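Local coordinates for putative membrane anchored protein (Corynebacterium diphtheriae, PDB 3LSO) that is of unknown function but is probably an elongated, all-beta cell-surface protein tethered to the membrane by a transmembrane helix, at residues P293-T296 with D297-G301; K315-P318 with G319-V322; G395-D399 with T400-V404. One frame throughout, in Å; residues are numbered along the deposited sequence.

Contact 1: P293-T296 with D297-G301; sequences PEDT and DSYTG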
# COMPACT_ATOMS: atom_id res chain seq x y z
N PRO B 293 -31.27 12.03 4.47
CA PRO B 293 -30.87 11.62 5.84
C PRO B 293 -31.98 10.91 6.59
O PRO B 293 -31.71 10.10 7.47
CB PRO B 293 -30.47 12.94 6.52
CG PRO B 293 -30.02 13.80 5.40
CD PRO B 293 -30.96 13.46 4.23
N GLU B 294 -33.22 11.19 6.22
CA GLU B 294 -34.32 10.59 6.95
C GLU B 294 -34.74 9.25 6.37
O GLU B 294 -35.65 8.62 6.89
CB GLU B 294 -35.50 11.56 7.14
CG GLU B 294 -36.12 12.12 5.86
CD GLU B 294 -35.32 13.27 5.21
OE1 GLU B 294 -34.17 13.58 5.63
OE2 GLU B 294 -35.88 13.86 4.25
N ASP B 295 -34.06 8.82 5.30
CA ASP B 295 -34.19 7.46 4.79
C ASP B 295 -33.44 6.44 5.67
O ASP B 295 -32.21 6.22 5.56
CB ASP B 295 -33.70 7.43 3.36
CG ASP B 295 -34.21 6.22 2.59
OD1 ASP B 295 -34.54 5.19 3.24
OD2 ASP B 295 -34.26 6.31 1.33
N THR B 296 -34.19 5.82 6.58
CA THR B 296 -33.63 4.82 7.48
C THR B 296 -33.27 3.53 6.74
O THR B 296 -32.49 2.72 7.23
CB THR B 296 -34.58 4.47 8.65
OG1 THR B 296 -35.90 4.25 8.15
CG2 THR B 296 -34.61 5.56 9.64
N ASP B 297 -33.84 3.34 5.57
CA ASP B 297 -33.57 2.12 4.85
C ASP B 297 -32.23 2.13 4.14
O ASP B 297 -31.48 3.07 4.24
CB ASP B 297 -34.71 1.82 3.90
CG ASP B 297 -36.00 1.70 4.63
OD1 ASP B 297 -36.02 1.00 5.68
OD2 ASP B 297 -36.96 2.34 4.20
N SER B 298 -31.89 1.05 3.47
CA SER B 298 -30.70 1.08 2.66
C SER B 298 -30.93 0.26 1.39
O SER B 298 -31.93 -0.46 1.32
CB SER B 298 -29.46 0.67 3.48
OG SER B 298 -29.33 -0.74 3.56
N TYR B 299 -30.05 0.43 0.40
CA TYR B 299 -30.27 -0.09 -0.94
C TYR B 299 -29.09 -0.90 -1.49
O TYR B 299 -27.94 -0.69 -1.12
CB TYR B 299 -30.54 1.08 -1.89
CG TYR B 299 -31.67 1.96 -1.45
CD1 TYR B 299 -31.52 2.78 -0.35
CD2 TYR B 299 -32.89 1.97 -2.12
CE1 TYR B 299 -32.55 3.58 0.09
CE2 TYR B 299 -33.95 2.76 -1.69
CZ TYR B 299 -33.77 3.56 -0.57
OH TYR B 299 -34.78 4.37 -0.10
N THR B 300 -29.40 -1.79 -2.41
CA THR B 300 -28.39 -2.51 -3.19
C THR B 300 -28.93 -2.69 -4.64
O THR B 300 -30.02 -2.17 -4.98
CB THR B 300 -27.98 -3.86 -2.53
OG1 THR B 300 -27.02 -4.53 -3.35
CG2 THR B 300 -29.15 -4.79 -2.41
N GLY B 301 -28.17 -3.39 -5.49
CA GLY B 301 -28.57 -3.54 -6.86
C GLY B 301 -27.70 -4.53 -7.60
O GLY B 301 -26.84 -5.17 -7.00
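Asp-295 reaches forward along the chain to Tyr-299 with one carboxylate oxygen and to Asp-297 with the other. The Tyr-299 hydroxyl donates to Asp-295, with OH 2.5 Å from OD2. The carboxylate and the ring stand nearly square to each other, with planes 85° apart. The second oxygen, OD1 of Asp-295, lies 3.1 Å from the backbone N of Asp-297. This bond is weak, with an N-H...O angle of 135°. A side-chain oxygen taking the N-H two residues on is the pattern of an Asx turn, here loosely made. It sits where the loop after strand 278-285 runs into strand 298-303, an outermost strand, within this chain, of a four-stranded antiparallel sheet.

Lys-435 NZ meets three of the polar groups: it forms salt bridges with Asp-295 OD1 and Asp-297 OD2 and a hydrogen bond with Tyr-299 OH. Its positive charge would be expected to ease the closeness of the two carboxylates; OD1 of Asp-295 and OD2 of Asp-297 are 3.9 Å apart. Tyr-436 OH bonds to Thr-296 OG1 and Asp-297 OD2, and Asn-331 N bonds to Asp-297 OD1.

The two carboxylates are also turned almost at right angles to each other. Asp-295 has CG anti to its own N (chi1 -161°), which carries the carboxylate across to the tyrosine. The Tyr-299 side chain comes from the opposite direction and offers the edge of its ring. Contact is limited to that hydroxyl end, with CE1 of Tyr-299 3.5 Å from OD2 of Asp-295. CG of Asp-295 lies in the ring plane at this edge, 4.0 Å from CE1 of Tyr-299.

Contact 2: K315-P318 with G319-V322; sequences KVMP and GEKV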
# COMPACT_ATOMS: atom_id res chain seq x y z
N LYS B 315 -17.87 -3.00 -17.12
CA LYS B 315 -17.36 -2.43 -18.36
C LYS B 315 -18.44 -2.62 -19.42
O LYS B 315 -18.85 -3.73 -19.73
CB LYS B 315 -15.98 -3.01 -18.76
CG LYS B 315 -14.80 -2.42 -17.94
CD LYS B 315 -13.42 -2.69 -18.57
CE LYS B 315 -12.28 -2.27 -17.64
NZ LYS B 315 -11.98 -3.30 -16.57
N VAL B 316 -18.91 -1.52 -19.96
CA VAL B 316 -20.04 -1.54 -20.86
C VAL B 316 -19.70 -0.67 -22.06
O VAL B 316 -18.92 0.28 -21.98
CB VAL B 316 -21.30 -1.04 -20.13
CG1 VAL B 316 -22.40 -0.72 -21.08
CG2 VAL B 316 -21.76 -2.08 -19.11
N MSE B 317 -20.32 -1.00 -23.18
CA MSE B 317 -19.97 -0.44 -24.46
C MSE B 317 -21.20 0.29 -25.01
O MSE B 317 -22.33 -0.17 -24.82
CB MSE B 317 -19.62 -1.64 -25.30
CG MSE B 317 -18.83 -1.34 -26.48
SE MSE B 317 -17.01 -1.96 -26.19
CE MSE B 317 -16.45 -2.07 -28.07
N PRO B 318 -21.02 1.46 -25.65
CA PRO B 318 -22.26 2.10 -26.12
C PRO B 318 -22.95 1.24 -27.17
O PRO B 318 -22.29 0.64 -28.00
CB PRO B 318 -21.77 3.41 -26.77
CG PRO B 318 -20.40 3.61 -26.30
CD PRO B 318 -19.83 2.25 -25.99
N GLY B 319 -24.27 1.19 -27.11
CA GLY B 319 -25.10 0.48 -28.08
C GLY B 319 -25.86 -0.66 -27.41
O GLY B 319 -26.94 -1.07 -27.85
N GLU B 320 -25.34 -1.09 -26.28
CA GLU B 320 -25.55 -2.41 -25.75
C GLU B 320 -26.76 -2.48 -24.78
O GLU B 320 -27.13 -1.48 -24.20
CB GLU B 320 -24.21 -2.71 -25.09
CG GLU B 320 -24.04 -3.83 -24.11
CD GLU B 320 -22.54 -4.09 -23.86
OE1 GLU B 320 -21.70 -3.64 -24.68
OE2 GLU B 320 -22.20 -4.73 -22.84
N LYS B 321 -27.39 -3.65 -24.64
CA LYS B 321 -28.56 -3.82 -23.76
C LYS B 321 -28.02 -4.25 -22.41
O LYS B 321 -27.02 -4.94 -22.36
CB LYS B 321 -29.55 -4.87 -24.32
CG LYS B 321 -30.50 -4.36 -25.45
CD LYS B 321 -31.33 -5.49 -26.16
CE LYS B 321 -32.58 -4.92 -26.92
NZ LYS B 321 -32.97 -5.62 -28.20
N VAL B 322 -28.63 -3.80 -21.32
CA VAL B 322 -28.21 -4.23 -19.98
C VAL B 322 -29.41 -4.56 -19.10
O VAL B 322 -30.49 -4.01 -19.30
CB VAL B 322 -27.35 -3.19 -19.23
CG1 VAL B 322 -26.12 -2.81 -20.02
CG2 VAL B 322 -28.17 -1.95 -18.85
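Glu-320 stretches its side chain across a tight turn toward Met-317, a selenomethionine. Its CB sits near the backbone carbonyl of that residue, 3.2 Å from Met-317 O. CG is further along, 4.1 Å from the same Met-317 O. The chain leaves with CG opposite the backbone N (chi1 165°) and stays extended beyond, so the carboxylate is carried across the mouth of the turn. There CD of Glu-320 comes 4.4 Å from CG1 of Val-316. OE1 accepts from the backbone of Met-317, with N 3.3 Å away and an N-H...O angle of 131°. This bond is weak. The same OE1 also lies against CB of Met-317, while the selenium end of that side chain leads away. The other oxygen, OE2 of Glu-320, turns toward the Val-316 to Met-317 backbone, 4.3 Å from CA of Val-316.

The backbone here is a type II beta turn from Met-317 to Glu-320. Pro-318 and Gly-319 fill its two middle positions. The positive phi of Gly-319 suits glycine, because a CB there would be jammed against the carbonyl of Pro-318. The closing bond, from Glu-320 N to Met-317 O, is long and weak at 3.5 Å. The turn takes the chain from one sheet to another: Val-316 is backbone-bonded to Glu-452, and Val-322 to Phe-416. Further from the turn's tip, the two buried valines meet, with CG1 of Val-316 4.4 Å from CG1 of Val-322.

Contact 3: G395-D399 with T400-V404; sequences GFHSD and TSYSV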
# COMPACT_ATOMS: atom_id res chain seq x y z
N GLY B 395 -42.67 3.31 -12.34
CA GLY B 395 -42.93 3.08 -10.92
C GLY B 395 -44.12 2.20 -10.60
O GLY B 395 -45.23 2.41 -11.10
N PHE B 396 -43.89 1.24 -9.71
CA PHE B 396 -44.81 0.14 -9.47
C PHE B 396 -45.40 0.20 -8.09
O PHE B 396 -44.70 0.54 -7.13
CB PHE B 396 -44.04 -1.16 -9.60
CG PHE B 396 -43.55 -1.44 -11.00
CD1 PHE B 396 -44.32 -2.23 -11.87
CD2 PHE B 396 -42.31 -0.94 -11.43
CE1 PHE B 396 -43.86 -2.50 -13.17
CE2 PHE B 396 -41.84 -1.21 -12.72
CZ PHE B 396 -42.61 -2.01 -13.60
N HIS B 397 -46.67 -0.15 -7.96
CA HIS B 397 -47.32 -0.15 -6.67
C HIS B 397 -47.84 -1.55 -6.39
O HIS B 397 -48.39 -2.19 -7.26
CB HIS B 397 -48.52 0.79 -6.69
CG HIS B 397 -48.17 2.24 -6.69
ND1 HIS B 397 -47.57 2.85 -7.76
CD2 HIS B 397 -48.38 3.21 -5.77
CE1 HIS B 397 -47.41 4.13 -7.50
NE2 HIS B 397 -47.90 4.38 -6.31
N SER B 398 -47.69 -2.01 -5.16
CA SER B 398 -48.21 -3.32 -4.81
C SER B 398 -49.71 -3.36 -5.06
O SER B 398 -50.42 -2.37 -4.84
CB SER B 398 -47.93 -3.57 -3.34
OG SER B 398 -48.67 -4.69 -2.90
N ASP B 399 -50.22 -4.49 -5.51
CA ASP B 399 -51.66 -4.60 -5.69
C ASP B 399 -52.34 -5.23 -4.49
O ASP B 399 -53.49 -5.65 -4.56
CB ASP B 399 -52.02 -5.30 -7.00
CG ASP B 399 -51.54 -6.76 -7.05
OD1 ASP B 399 -50.73 -7.19 -6.19
OD2 ASP B 399 -51.99 -7.47 -7.98
N THR B 400 -51.63 -5.31 -3.38
CA THR B 400 -52.23 -5.64 -2.08
C THR B 400 -51.91 -4.46 -1.17
O THR B 400 -51.74 -3.34 -1.65
CB THR B 400 -51.64 -6.92 -1.49
OG1 THR B 400 -50.22 -6.82 -1.53
CG2 THR B 400 -52.06 -8.13 -2.31
N SER B 401 -51.81 -4.68 0.13
CA SER B 401 -51.48 -3.60 1.02
C SER B 401 -50.10 -3.04 0.72
O SER B 401 -49.19 -3.76 0.28
CB SER B 401 -51.54 -4.06 2.47
OG SER B 401 -51.06 -3.04 3.33
N TYR B 402 -49.95 -1.75 1.00
CA TYR B 402 -48.66 -1.06 0.97
C TYR B 402 -47.75 -1.46 2.15
O TYR B 402 -46.64 -0.90 2.31
CB TYR B 402 -48.86 0.46 1.03
CG TYR B 402 -49.28 1.15 -0.26
CD1 TYR B 402 -48.76 0.74 -1.47
CD2 TYR B 402 -50.18 2.21 -0.25
CE1 TYR B 402 -49.12 1.36 -2.64
CE2 TYR B 402 -50.53 2.83 -1.42
CZ TYR B 402 -50.00 2.39 -2.62
OH TYR B 402 -50.32 3.00 -3.82
N SER B 403 -48.20 -2.38 2.99
CA SER B 403 -47.34 -2.79 4.08
C SER B 403 -46.31 -3.83 3.64
O SER B 403 -46.64 -4.84 3.01
CB SER B 403 -48.17 -3.27 5.27
OG SER B 403 -48.68 -2.15 5.98
N VAL B 404 -45.06 -3.58 3.99
CA VAL B 404 -44.00 -4.54 3.81
C VAL B 404 -43.91 -5.27 5.12
O VAL B 404 -43.59 -4.69 6.14
CB VAL B 404 -42.72 -3.82 3.47
CG1 VAL B 404 -41.53 -4.81 3.36
CG2 VAL B 404 -42.92 -3.04 2.18
O HOH W 1 -48.02 -5.76 -0.83
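Ser-398 and Thr-400 meet through a side-chain to backbone bond. The N-H of Thr-400 points at OG of Ser-398, 3.1 Å from N, and the bond is fairly straight. Ser-398 holds OG away from its own N (chi1 167°), and this brings the hydroxyl round to the N-H of Thr-400. The hydroxyl of Thr-400 stands between its backbone N and carbonyl carbon. From there OG1 of Thr-400 comes 3.0 Å from OG of Ser-398. One water bonds to both hydroxyls and donates to the backbone O of Ser-401, 2.6 Å from the water oxygen.

A serine oxygen that accepts from the N two residues on makes an ST turn. Ser-398 does this to Thr-400, and Ser-401 repeats it, with OG 3.0 Å from the N of Ser-403. Both lie in the bend between strands 394-398 and 403-404, which pair with strand 335-343.

On the buried side, the rings of His-397 and Tyr-402 lie rim to rim, neither over the other's face. Their planes stand 53° apart and their centroids 5.9 Å. Tyr-402 has CG anti to its carbonyl carbon and beside its N (chi1 -78°), which lays the ring toward His-397. The edge of the histidine faces the hydroxyl end of the tyrosine, though the closest approach is too tight to be trusted. The Tyr-402 hydroxyl bonds to Tyr-378 N, and its ring meets Tyr-338 edge-to-face.

All three contacts are local bends at strand ends, and each is only partly buried. Contacts 1 and 2 flank neighbouring strands of the four-stranded sheet: contact 1 leads into 298-303, and contact 2 leads into 321-329. Their centres are 28 Å apart. Contacts 2 and 3 both reach the mixed sheet that holds strands 314-316 and 394-398, with centres 32 Å apart. The chemistry differs. Contact 1 is charged and polar, with a lysine from strand 425-435 among its acids and a tyrosine hydroxyl. Contact 2 is mainly a backbone turn with weak bonds and a small apolar patch. Contact 3 combines neutral hydroxyls and a water at its outer side with aromatic rings on the buried side.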